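Local coordinates for heroin esterase (Rhodococcus sp., PDB 1LZL), which probably cleaves the acetyl ester bonds of heroin and related compounds, as a bacterial esterase of the alpha/beta hydrolase fold, at residues A[122-126]-A[127-131]; A[132-135]-A[136-139]; A[217-221]-A[222-226]; A[260-263]-A[264-267]. All coordinates share one frame; numbering follows the deposited sequence.

Interaction 1: residues A[122-126]-A[127-131]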
loop_
_atom_site.group_PDB
_atom_site.type_symbol
_atom_site.label_atom_id
_atom_site.label_comp_id
_atom_site.label_asym_id
_atom_site.label_seq_id
_atom_site.Cartn_x
_atom_site.Cartn_y
_atom_site.Cartn_z
ATOM N N PRO A 122 -15.119 -7.448 -4.002
ATOM C CA PRO A 122 -16.402 -6.791 -3.746
ATOM C C PRO A 122 -17.193 -7.381 -2.572
ATOM O O PRO A 122 -18.252 -6.782 -2.255
ATOM C CB PRO A 122 -17.156 -7.027 -5.073
ATOM C CG PRO A 122 -16.646 -8.380 -5.484
ATOM C CD PRO A 122 -15.170 -8.399 -5.132
ATOM N N GLU A 123 -16.734 -8.497 -2.010
ATOM C CA GLU A 123 -17.536 -9.108 -0.928
ATOM C C GLU A 123 -17.713 -8.111 0.233
ATOM O O GLU A 123 -18.798 -8.053 0.841
ATOM C CB GLU A 123 -16.863 -10.391 -0.463
ATOM C CG GLU A 123 -16.880 -11.522 -1.489
ATOM C CD GLU A 123 -15.743 -11.469 -2.482
ATOM O OE1 GLU A 123 -14.897 -10.540 -2.468
ATOM O OE2 GLU A 123 -15.653 -12.401 -3.325
ATOM N N THR A 124 -16.702 -7.291 0.529
ATOM C CA THR A 124 -16.826 -6.217 1.511
ATOM C C THR A 124 -16.480 -4.910 0.811
ATOM O O THR A 124 -15.329 -4.681 0.440
ATOM C CB THR A 124 -15.866 -6.401 2.673
ATOM O OG1 THR A 124 -16.113 -7.650 3.318
ATOM C CG2 THR A 124 -16.083 -5.318 3.734
ATOM N N THR A 125 -17.467 -4.055 0.562
ATOM C CA THR A 125 -17.189 -2.811 -0.130
ATOM C C THR A 125 -16.807 -1.719 0.855
ATOM O O THR A 125 -16.985 -1.864 2.067
ATOM C CB THR A 125 -18.403 -2.341 -0.951
ATOM O OG1 THR A 125 -19.542 -2.356 -0.083
ATOM C CG2 THR A 125 -18.650 -3.320 -2.099
ATOM N N PHE A 126 -16.263 -0.636 0.294
ATOM C CA PHE A 126 -16.037 0.548 1.127
ATOM C C PHE A 126 -17.286 0.873 1.922
ATOM O O PHE A 126 -18.384 0.769 1.316
ATOM C CB PHE A 126 -15.647 1.721 0.172
ATOM C CG PHE A 126 -15.376 2.973 1.031
ATOM C CD1 PHE A 126 -14.083 3.142 1.525
ATOM C CD2 PHE A 126 -16.356 3.916 1.307
ATOM C CE1 PHE A 126 -13.857 4.247 2.380
ATOM C CE2 PHE A 126 -16.154 4.987 2.165
ATOM C CZ PHE A 126 -14.857 5.159 2.680
ATOM N N PRO A 127 -17.228 1.248 3.190
ATOM C CA PRO A 127 -16.020 1.579 3.947
ATOM C C PRO A 127 -15.280 0.436 4.618
ATOM O O PRO A 127 -14.292 0.679 5.331
ATOM C CB PRO A 127 -16.610 2.483 5.059
ATOM C CG PRO A 127 -17.957 1.870 5.305
ATOM C CD PRO A 127 -18.476 1.457 3.958
ATOM N N GLY A 128 -15.719 -0.800 4.430
ATOM C CA GLY A 128 -15.159 -1.891 5.245
ATOM C C GLY A 128 -13.658 -2.015 5.259
ATOM O O GLY A 128 -13.036 -2.142 6.299
ATOM N N PRO A 129 -13.047 -2.073 4.069
ATOM C CA PRO A 129 -11.588 -2.282 4.058
ATOM C C PRO A 129 -10.826 -1.170 4.755
ATOM O O PRO A 129 -9.847 -1.480 5.474
ATOM C CB PRO A 129 -11.245 -2.370 2.552
ATOM C CG PRO A 129 -12.521 -2.955 1.980
ATOM C CD PRO A 129 -13.607 -2.132 2.718
ATOM N N VAL A 130 -11.195 0.104 4.527
ATOM C CA VAL A 130 -10.420 1.131 5.224
ATOM C C VAL A 130 -10.762 1.069 6.712
ATOM O O VAL A 130 -9.887 1.308 7.552
ATOM C CB VAL A 130 -10.658 2.540 4.636
ATOM C CG1 VAL A 130 -11.983 3.113 5.060
ATOM C CG2 VAL A 130 -9.492 3.465 5.013
ATOM N N ASN A 131 -12.008 0.699 7.071
ATOM C CA ASN A 131 -12.355 0.564 8.489
ATOM C C ASN A 131 -11.495 -0.526 9.138
ATOM O O ASN A 131 -11.082 -0.361 10.311
ATOM C CB ASN A 131 -13.856 0.294 8.697
ATOM C CG ASN A 131 -14.693 1.563 8.441
ATOM O OD1 ASN A 131 -14.111 2.664 8.370
ATOM N ND2 ASN A 131 -16.005 1.394 8.331
#

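Interaction 2: residues A[132-135]-A[136-139]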
loop_
_atom_site.group_PDB
_atom_site.type_symbol
_atom_site.label_atom_id
_atom_site.label_comp_id
_atom_site.label_asym_id
_atom_site.label_seq_id
_atom_site.Cartn_x
_atom_site.Cartn_y
_atom_site.Cartn_z
ATOM N N ASP A 132 -11.195 -1.613 8.442
ATOM C CA ASP A 132 -10.349 -2.658 9.023
ATOM C C ASP A 132 -8.947 -2.127 9.282
ATOM O O ASP A 132 -8.308 -2.449 10.287
ATOM C CB ASP A 132 -10.239 -3.867 8.074
ATOM C CG ASP A 132 -11.574 -4.588 7.932
ATOM O OD1 ASP A 132 -12.479 -4.407 8.780
ATOM O OD2 ASP A 132 -11.682 -5.388 6.950
ATOM N N CYS A 133 -8.447 -1.288 8.350
ATOM C CA CYS A 133 -7.079 -0.756 8.533
ATOM C C CYS A 133 -7.060 0.225 9.716
ATOM O O CYS A 133 -6.101 0.242 10.498
ATOM C CB CYS A 133 -6.647 -0.071 7.232
ATOM S SG CYS A 133 -6.404 -1.265 5.859
ATOM N N TYR A 134 -8.131 1.025 9.802
ATOM C CA TYR A 134 -8.149 1.994 10.931
ATOM C C TYR A 134 -8.348 1.251 12.250
ATOM O O TYR A 134 -7.745 1.632 13.254
ATOM C CB TYR A 134 -9.192 3.076 10.670
ATOM C CG TYR A 134 -9.251 4.159 11.715
ATOM C CD1 TYR A 134 -8.139 4.965 11.906
ATOM C CD2 TYR A 134 -10.383 4.356 12.475
ATOM C CE1 TYR A 134 -8.153 5.959 12.853
ATOM C CE2 TYR A 134 -10.401 5.379 13.439
ATOM C CZ TYR A 134 -9.288 6.159 13.597
ATOM O OH TYR A 134 -9.243 7.177 14.556
ATOM N N ALA A 135 -9.146 0.186 12.198
ATOM C CA ALA A 135 -9.314 -0.613 13.416
ATOM C C ALA A 135 -7.993 -1.189 13.877
ATOM O O ALA A 135 -7.713 -1.223 15.087
ATOM C CB ALA A 135 -10.333 -1.707 13.148
ATOM N N ALA A 136 -7.163 -1.647 12.939
ATOM C CA ALA A 136 -5.852 -2.201 13.278
ATOM C C ALA A 136 -4.983 -1.098 13.845
ATOM O O ALA A 136 -4.234 -1.268 14.805
ATOM C CB ALA A 136 -5.208 -2.813 12.009
ATOM N N LEU A 137 -5.029 0.124 13.295
ATOM C CA LEU A 137 -4.258 1.261 13.805
ATOM C C LEU A 137 -4.680 1.614 15.224
ATOM O O LEU A 137 -3.811 1.799 16.088
ATOM C CB LEU A 137 -4.434 2.452 12.843
ATOM C CG LEU A 137 -3.682 3.724 13.280
ATOM C CD1 LEU A 137 -2.165 3.497 13.293
ATOM C CD2 LEU A 137 -4.014 4.942 12.412
ATOM N N LEU A 138 -5.985 1.704 15.446
ATOM C CA LEU A 138 -6.506 1.971 16.811
ATOM C C LEU A 138 -5.993 0.940 17.801
ATOM O O LEU A 138 -5.616 1.278 18.926
ATOM C CB LEU A 138 -8.036 1.945 16.761
ATOM C CG LEU A 138 -8.717 3.187 16.164
ATOM C CD1 LEU A 138 -10.211 2.964 15.994
ATOM C CD2 LEU A 138 -8.513 4.385 17.103
ATOM N N TYR A 139 -6.041 -0.321 17.371
ATOM C CA TYR A 139 -5.595 -1.401 18.257
ATOM C C TYR A 139 -4.118 -1.299 18.542
ATOM O O TYR A 139 -3.727 -1.401 19.722
ATOM C CB TYR A 139 -5.927 -2.733 17.574
ATOM C CG TYR A 139 -5.283 -3.900 18.308
ATOM C CD1 TYR A 139 -5.864 -4.393 19.475
ATOM C CD2 TYR A 139 -4.115 -4.492 17.819
ATOM C CE1 TYR A 139 -5.236 -5.468 20.109
ATOM C CE2 TYR A 139 -3.481 -5.546 18.440
ATOM C CZ TYR A 139 -4.090 -6.019 19.597
ATOM O OH TYR A 139 -3.494 -7.065 20.272
#

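Interaction 3: residues A[217-221]-A[222-226]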
loop_
_atom_site.group_PDB
_atom_site.type_symbol
_atom_site.label_atom_id
_atom_site.label_comp_id
_atom_site.label_asym_id
_atom_site.label_seq_id
_atom_site.Cartn_x
_atom_site.Cartn_y
_atom_site.Cartn_z
ATOM N N SER A 217 -11.420 -2.165 -10.643
ATOM C CA SER A 217 -10.966 -2.121 -9.230
ATOM C C SER A 217 -11.814 -1.158 -8.444
ATOM O O SER A 217 -12.311 -1.485 -7.360
ATOM C CB SER A 217 -9.508 -1.689 -9.235
ATOM O OG SER A 217 -8.976 -1.328 -7.956
ATOM N N TRP A 218 -12.034 0.055 -8.967
ATOM C CA TRP A 218 -12.858 0.985 -8.189
ATOM C C TRP A 218 -14.312 0.555 -8.117
ATOM O O TRP A 218 -14.996 0.795 -7.137
ATOM C CB TRP A 218 -12.729 2.394 -8.774
ATOM C CG TRP A 218 -11.384 3.005 -8.407
ATOM C CD1 TRP A 218 -10.264 3.134 -9.222
ATOM C CD2 TRP A 218 -11.054 3.562 -7.139
ATOM N NE1 TRP A 218 -9.234 3.757 -8.512
ATOM C CE2 TRP A 218 -9.713 4.012 -7.235
ATOM C CE3 TRP A 218 -11.729 3.716 -5.923
ATOM C CZ2 TRP A 218 -9.055 4.613 -6.173
ATOM C CZ3 TRP A 218 -11.079 4.327 -4.846
ATOM C CH2 TRP A 218 -9.744 4.774 -4.978
ATOM N N LYS A 219 -14.813 -0.066 -9.191
ATOM C CA LYS A 219 -16.198 -0.578 -9.164
ATOM C C LYS A 219 -16.350 -1.664 -8.111
ATOM O O LYS A 219 -17.313 -1.641 -7.335
ATOM C CB LYS A 219 -16.582 -1.061 -10.564
ATOM C CG LYS A 219 -18.016 -1.575 -10.697
ATOM C CD LYS A 219 -18.937 -0.489 -10.151
ATOM C CE LYS A 219 -20.425 -0.755 -10.307
ATOM N NZ LYS A 219 -21.184 0.477 -9.984
ATOM N N TYR A 220 -15.437 -2.626 -8.024
ATOM C CA TYR A 220 -15.502 -3.643 -6.974
ATOM C C TYR A 220 -15.475 -3.003 -5.592
ATOM O O TYR A 220 -16.245 -3.422 -4.714
ATOM C CB TYR A 220 -14.311 -4.596 -7.081
ATOM C CG TYR A 220 -14.349 -5.487 -8.296
ATOM C CD1 TYR A 220 -15.556 -5.944 -8.813
ATOM C CD2 TYR A 220 -13.172 -5.881 -8.886
ATOM C CE1 TYR A 220 -15.508 -6.776 -9.941
ATOM C CE2 TYR A 220 -13.111 -6.706 -10.010
ATOM C CZ TYR A 220 -14.308 -7.144 -10.513
ATOM O OH TYR A 220 -14.283 -7.955 -11.626
ATOM N N TYR A 221 -14.586 -2.028 -5.402
ATOM C CA TYR A 221 -14.413 -1.446 -4.056
ATOM C C TYR A 221 -15.583 -0.580 -3.609
ATOM O O TYR A 221 -16.041 -0.650 -2.467
ATOM C CB TYR A 221 -13.146 -0.571 -4.138
ATOM C CG TYR A 221 -12.667 0.038 -2.836
ATOM C CD1 TYR A 221 -12.723 -0.643 -1.622
ATOM C CD2 TYR A 221 -12.119 1.309 -2.852
ATOM C CE1 TYR A 221 -12.258 -0.035 -0.460
ATOM C CE2 TYR A 221 -11.642 1.932 -1.711
ATOM C CZ TYR A 221 -11.725 1.225 -0.505
ATOM O OH TYR A 221 -11.243 1.809 0.669
ATOM N N LEU A 222 -16.081 0.282 -4.503
ATOM C CA LEU A 222 -17.105 1.240 -4.092
ATOM C C LEU A 222 -18.523 0.662 -4.210
ATOM O O LEU A 222 -19.415 1.203 -3.525
ATOM C CB LEU A 222 -16.961 2.505 -4.941
ATOM C CG LEU A 222 -15.552 3.168 -4.736
ATOM C CD1 LEU A 222 -15.471 4.454 -5.536
ATOM C CD2 LEU A 222 -15.250 3.418 -3.264
ATOM N N GLY A 223 -18.687 -0.401 -4.990
ATOM C CA GLY A 223 -19.971 -1.107 -4.970
ATOM C C GLY A 223 -20.950 -0.752 -6.090
ATOM O O GLY A 223 -20.727 0.154 -6.900
ATOM N N GLU A 224 -22.055 -1.495 -6.121
ATOM C CA GLU A 224 -22.940 -1.558 -7.283
ATOM C C GLU A 224 -23.768 -0.287 -7.417
ATOM O O GLU A 224 -24.450 -0.055 -8.437
ATOM C CB GLU A 224 -23.831 -2.795 -7.217
ATOM C CG GLU A 224 -23.051 -4.127 -7.176
ATOM C CD GLU A 224 -22.566 -4.485 -8.577
ATOM O OE1 GLU A 224 -22.746 -3.604 -9.452
ATOM O OE2 GLU A 224 -22.020 -5.603 -8.779
ATOM N N SER A 225 -23.712 0.575 -6.421
ATOM C CA SER A 225 -24.352 1.879 -6.376
ATOM C C SER A 225 -23.504 3.012 -6.920
ATOM O O SER A 225 -23.949 4.068 -7.375
ATOM C CB SER A 225 -24.576 2.250 -4.897
ATOM O OG SER A 225 -24.905 3.616 -4.696
ATOM N N TYR A 226 -22.170 2.793 -6.838
ATOM C CA TYR A 226 -21.261 3.843 -7.270
ATOM C C TYR A 226 -21.508 4.084 -8.744
ATOM O O TYR A 226 -21.510 3.109 -9.486
ATOM C CB TYR A 226 -19.818 3.435 -6.991
ATOM C CG TYR A 226 -18.715 4.203 -7.675
ATOM C CD1 TYR A 226 -18.439 5.527 -7.353
ATOM C CD2 TYR A 226 -17.940 3.568 -8.631
ATOM C CE1 TYR A 226 -17.397 6.214 -7.994
ATOM C CE2 TYR A 226 -16.904 4.220 -9.293
ATOM C CZ TYR A 226 -16.662 5.544 -8.956
ATOM O OH TYR A 226 -15.622 6.165 -9.629
HETATM O O HOH W 1 -23.848 -0.973 -10.581
#

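Interaction 4: residues A[260-263]-A[264-267]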
loop_
_atom_site.group_PDB
_atom_site.type_symbol
_atom_site.label_atom_id
_atom_site.label_comp_id
_atom_site.label_asym_id
_atom_site.label_seq_id
_atom_site.Cartn_x
_atom_site.Cartn_y
_atom_site.Cartn_z
ATOM N N ASP A 260 3.128 3.127 -15.204
ATOM C CA ASP A 260 1.978 2.820 -14.368
ATOM C C ASP A 260 0.841 3.778 -14.589
ATOM O O ASP A 260 0.990 5.038 -14.494
ATOM C CB ASP A 260 2.457 2.900 -12.915
ATOM C CG ASP A 260 1.460 2.465 -11.872
ATOM O OD1 ASP A 260 0.280 2.204 -12.207
ATOM O OD2 ASP A 260 1.896 2.344 -10.716
ATOM N N PRO A 261 -0.395 3.364 -14.857
ATOM C CA PRO A 261 -1.509 4.299 -14.976
ATOM C C PRO A 261 -1.696 5.132 -13.691
ATOM O O PRO A 261 -2.240 6.228 -13.748
ATOM C CB PRO A 261 -2.757 3.398 -15.093
ATOM C CG PRO A 261 -2.270 2.021 -15.068
ATOM C CD PRO A 261 -0.783 1.943 -15.046
ATOM N N LEU A 262 -1.289 4.649 -12.534
ATOM C CA LEU A 262 -1.410 5.374 -11.261
ATOM C C LEU A 262 -0.365 6.466 -11.124
ATOM O O LEU A 262 -0.385 7.218 -10.117
ATOM C CB LEU A 262 -1.229 4.368 -10.122
ATOM C CG LEU A 262 -2.258 3.220 -10.070
ATOM C CD1 LEU A 262 -1.918 2.250 -8.957
ATOM C CD2 LEU A 262 -3.652 3.792 -9.899
ATOM N N ARG A 263 0.578 6.575 -12.053
ATOM C CA ARG A 263 1.707 7.500 -11.849
ATOM C C ARG A 263 1.261 8.919 -11.591
ATOM O O ARG A 263 1.704 9.589 -10.642
ATOM C CB ARG A 263 2.575 7.422 -13.133
ATOM C CG ARG A 263 3.796 8.346 -13.100
ATOM C CD ARG A 263 4.293 8.470 -14.570
ATOM N NE ARG A 263 3.402 9.323 -15.326
ATOM C CZ ARG A 263 3.289 9.279 -16.672
ATOM N NH1 ARG A 263 4.005 8.404 -17.375
ATOM N NH2 ARG A 263 2.443 10.124 -17.250
ATOM N N ASP A 264 0.380 9.458 -12.453
ATOM C CA ASP A 264 0.096 10.881 -12.329
ATOM C C ASP A 264 -0.670 11.147 -11.044
ATOM O O ASP A 264 -0.379 12.196 -10.422
ATOM C CB ASP A 264 -0.735 11.388 -13.518
ATOM C CG ASP A 264 0.020 11.395 -14.831
ATOM O OD1 ASP A 264 1.223 11.067 -14.881
ATOM O OD2 ASP A 264 -0.636 11.719 -15.846
ATOM N N GLU A 265 -1.616 10.307 -10.605
ATOM C CA GLU A 265 -2.351 10.665 -9.381
ATOM C C GLU A 265 -1.411 10.623 -8.196
ATOM O O GLU A 265 -1.580 11.347 -7.226
ATOM C CB GLU A 265 -3.567 9.742 -9.240
ATOM C CG GLU A 265 -3.260 8.299 -8.890
ATOM C CD GLU A 265 -4.413 7.386 -9.336
ATOM O OE1 GLU A 265 -4.707 7.411 -10.547
ATOM O OE2 GLU A 265 -5.012 6.684 -8.483
ATOM N N GLY A 266 -0.365 9.760 -8.234
ATOM C CA GLY A 266 0.620 9.719 -7.172
ATOM C C GLY A 266 1.434 10.988 -7.131
ATOM O O GLY A 266 1.609 11.632 -6.073
ATOM N N ILE A 267 1.957 11.439 -8.294
ATOM C CA ILE A 267 2.728 12.697 -8.333
ATOM C C ILE A 267 1.838 13.861 -7.913
ATOM O O ILE A 267 2.296 14.699 -7.138
ATOM C CB ILE A 267 3.307 12.915 -9.757
ATOM C CG1 ILE A 267 4.307 11.833 -10.116
ATOM C CG2 ILE A 267 3.931 14.306 -9.911
ATOM C CD1 ILE A 267 4.796 11.825 -11.552
HETATM O O HOH W 2 -3.070 8.459 -12.299
#

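Interaction 1: residues A[122-126]-A[127-131]
Phe126 lays one face of its ring over the backbone of the very next residue. Pro127 CA sits 3.4 Å from the centroid of the Phe126 ring and 15° off the ring normal, a CH-pi contact allowed by the cis peptide bond that joins the pair and folds the proline back against the phenyl group. Because Phe126 CG is anti to the backbone N (chi1 -179°), the ring runs alongside Val130, pointing the same way, and its CE1 comes within 3.5 Å of Val130 CG1. The ring also touches Leu222 of helix 211-222. Gly128 marks another tight spot. Thr124 CG2 lies 3.9 Å from Gly128 CA, which leaves no room for a beta carbon, so glycine suits the position. The turn is closed by Gly128 N, which donates to Thr125 O at 2.9 Å. This is the entrance to helix 128-142, one of the helices flanking the central sheet of the alpha/beta hydrolase fold. Pro129 fits the first helical turn, where a backbone N-H is not needed; its CD packs 3.5 Å from Thr125 O and its CG 3.6 Å from Thr124 O. An alanine in place of Phe126 would probably leave Pro127 CA and Val130 CG1 without their aromatic partner and open a gap beside Leu222. The outer side is looser: Pro127 is exposed, Thr125 turns its side chain away from the helix, and Glu123, exposed and taking no part in the packing, pairs with Arg30 of helix 26-41.

Interaction 2: residues A[132-135]-A[136-139]
The Tyr134 ring carries Leu138, one helical turn further on, over one of its faces: Leu138 CG lies 4.1 Å from the centroid of the Tyr134 ring, 18° off the normal and shifted toward the rim. Leu138 CD1 makes the nearest approach, 3.5 Å from Tyr134 CE2, while CD2 leans toward the phenol end. Leu137 meets the ring more distantly and at a slant, its CD2 4.2 Å from Tyr134 CD1. With CG anti to the backbone N (chi1 -177°), the tyrosine ring is swung toward the following turn, where a branched leucine can spread two methyls against it. This i to i+4 pairing is ordinary alpha-helix packing, and the backbone bonds run in the same register. Leu138 N donates to Tyr134 O at 2.8 Å with an angle of 172°, the straightest of the four bonds that link the two segments. Small Ala135 and Ala136 let the helix come close to its surroundings, Ala135 to Leu59 and Ala136 to Leu83 and Ile67 of the sheet. Asp132, although buried, has its charge answered by a salt bridge with Arg119. Around this stretch of helix 128-142, Ala136 and Leu137 rest on Leu83 of strand 79-85, Tyr139 on Ile67 of strand 65-72, and Tyr134 and Leu137 on helix 161-176.

Interaction 3: residues A[217-221]-A[222-226]
Gly223 O is gripped by two donors from opposite faces of its carbonyl plane: Lys219 NZ at 3.1 Å and, closing a type I turn, Tyr226 N at 3.0 Å. Lysine suits this place because its chain is long enough to run past the end of helix 211-222; a bend at chi2 (53°) directs it there, and its CD passes the edge of the Tyr226 ring. Lys219 NZ also lies 2.7 Å from Tyr226 O. A water accepts from Lys219 NZ and donates to Glu224 OE1, bridging charges that stand 4.4 Å apart between Lys219 NZ and Glu224 OE1, too far for a direct salt bridge. Gly223 is where the chain leaves the helix: its positive phi of 98° would jam a beta carbon against the preceding carbonyl, hence the glycine. Its N-H still closes the last turn by donating to Lys219 O. On the apolar side Leu222 points along Trp218, with CD1 3.8 Å from Trp218 CE3, and the same methyl sits over the centre of a face of the Tyr226 ring. The other branch, CD2, is 3.8 Å from Tyr221 CD2. Tyr226 OH is held by Asp193, which helps fix that ring. At a helix C-terminus, where carbonyls leave partial negative charge, the lysine ammonium probably offsets that charge and steadies the turn that follows.

Interaction 4: residues A[260-263]-A[264-267]
Arg263 sends its side chain along Asp264 and Ile267, and each part of it finds something to meet. CB stays beside the backbone at Asp264 N; CG packs 3.9 Å from Ile267 CD1, apolar against apolar. At CD the chain bends (chi3 74°), turning the guanidinium back on its neighbour. There NE and NH2 grip a single oxygen side-on, each nitrogen 2.8 Å from Asp264 OD1, which lies in the guanidinium plane; the carboxylate itself is tilted by 35°. The remaining nitrogen, NH1, donates to Glu258 O. Asp264 uses its second oxygen on Ser199 N, so the arginine is tied back to the loop before its own helix and the aspartate to the start of helix 198-202. A methionine in place of Arg263 would probably leave Asp264 OD1 without its cationic mate and Glu258 O without this donor. Ahead of the helix, Asp260 OD1 caps the turn by accepting from Leu262 N at 2.9 Å, while OD2 bonds His290 ND1, consistent with a Ser160-His290-Asp260 catalytic triad. A water accepts from Glu265 N at 2.9 Å, satisfying an N-H of the first helical turn, and donates to Pro261 O and Glu265 OE1; Glu265 OE2 accepts from Leu191 N and Asp192 N. Helix 263-275 thus begins beside helix 198-202, which Leu262 and Asp264 touch, while Arg263 and Ile267 lie against strands 252-257 and 280-285.

Along the chain the four contacts follow in series. Interactions 1 and 2 share helix 128-142, the first at its entrance and the second further along, with centres 13 Å apart. Interaction 3, at the end of helix 211-222, returns to interaction 1: their centres are 10 Å apart, and Phe126 N probably bonds Tyr221 O, so one helix's start is joined to another's finish. Interaction 4 lies beyond strand 252-257, about 27 Å between centres from interaction 2 and on the opposite side of the chain's centre. Three lie at helix ends and one within a helix, all among the helices and loops packed about the sheet of an alpha/beta hydrolase; interaction 4 alone contains a residue of the probable triad.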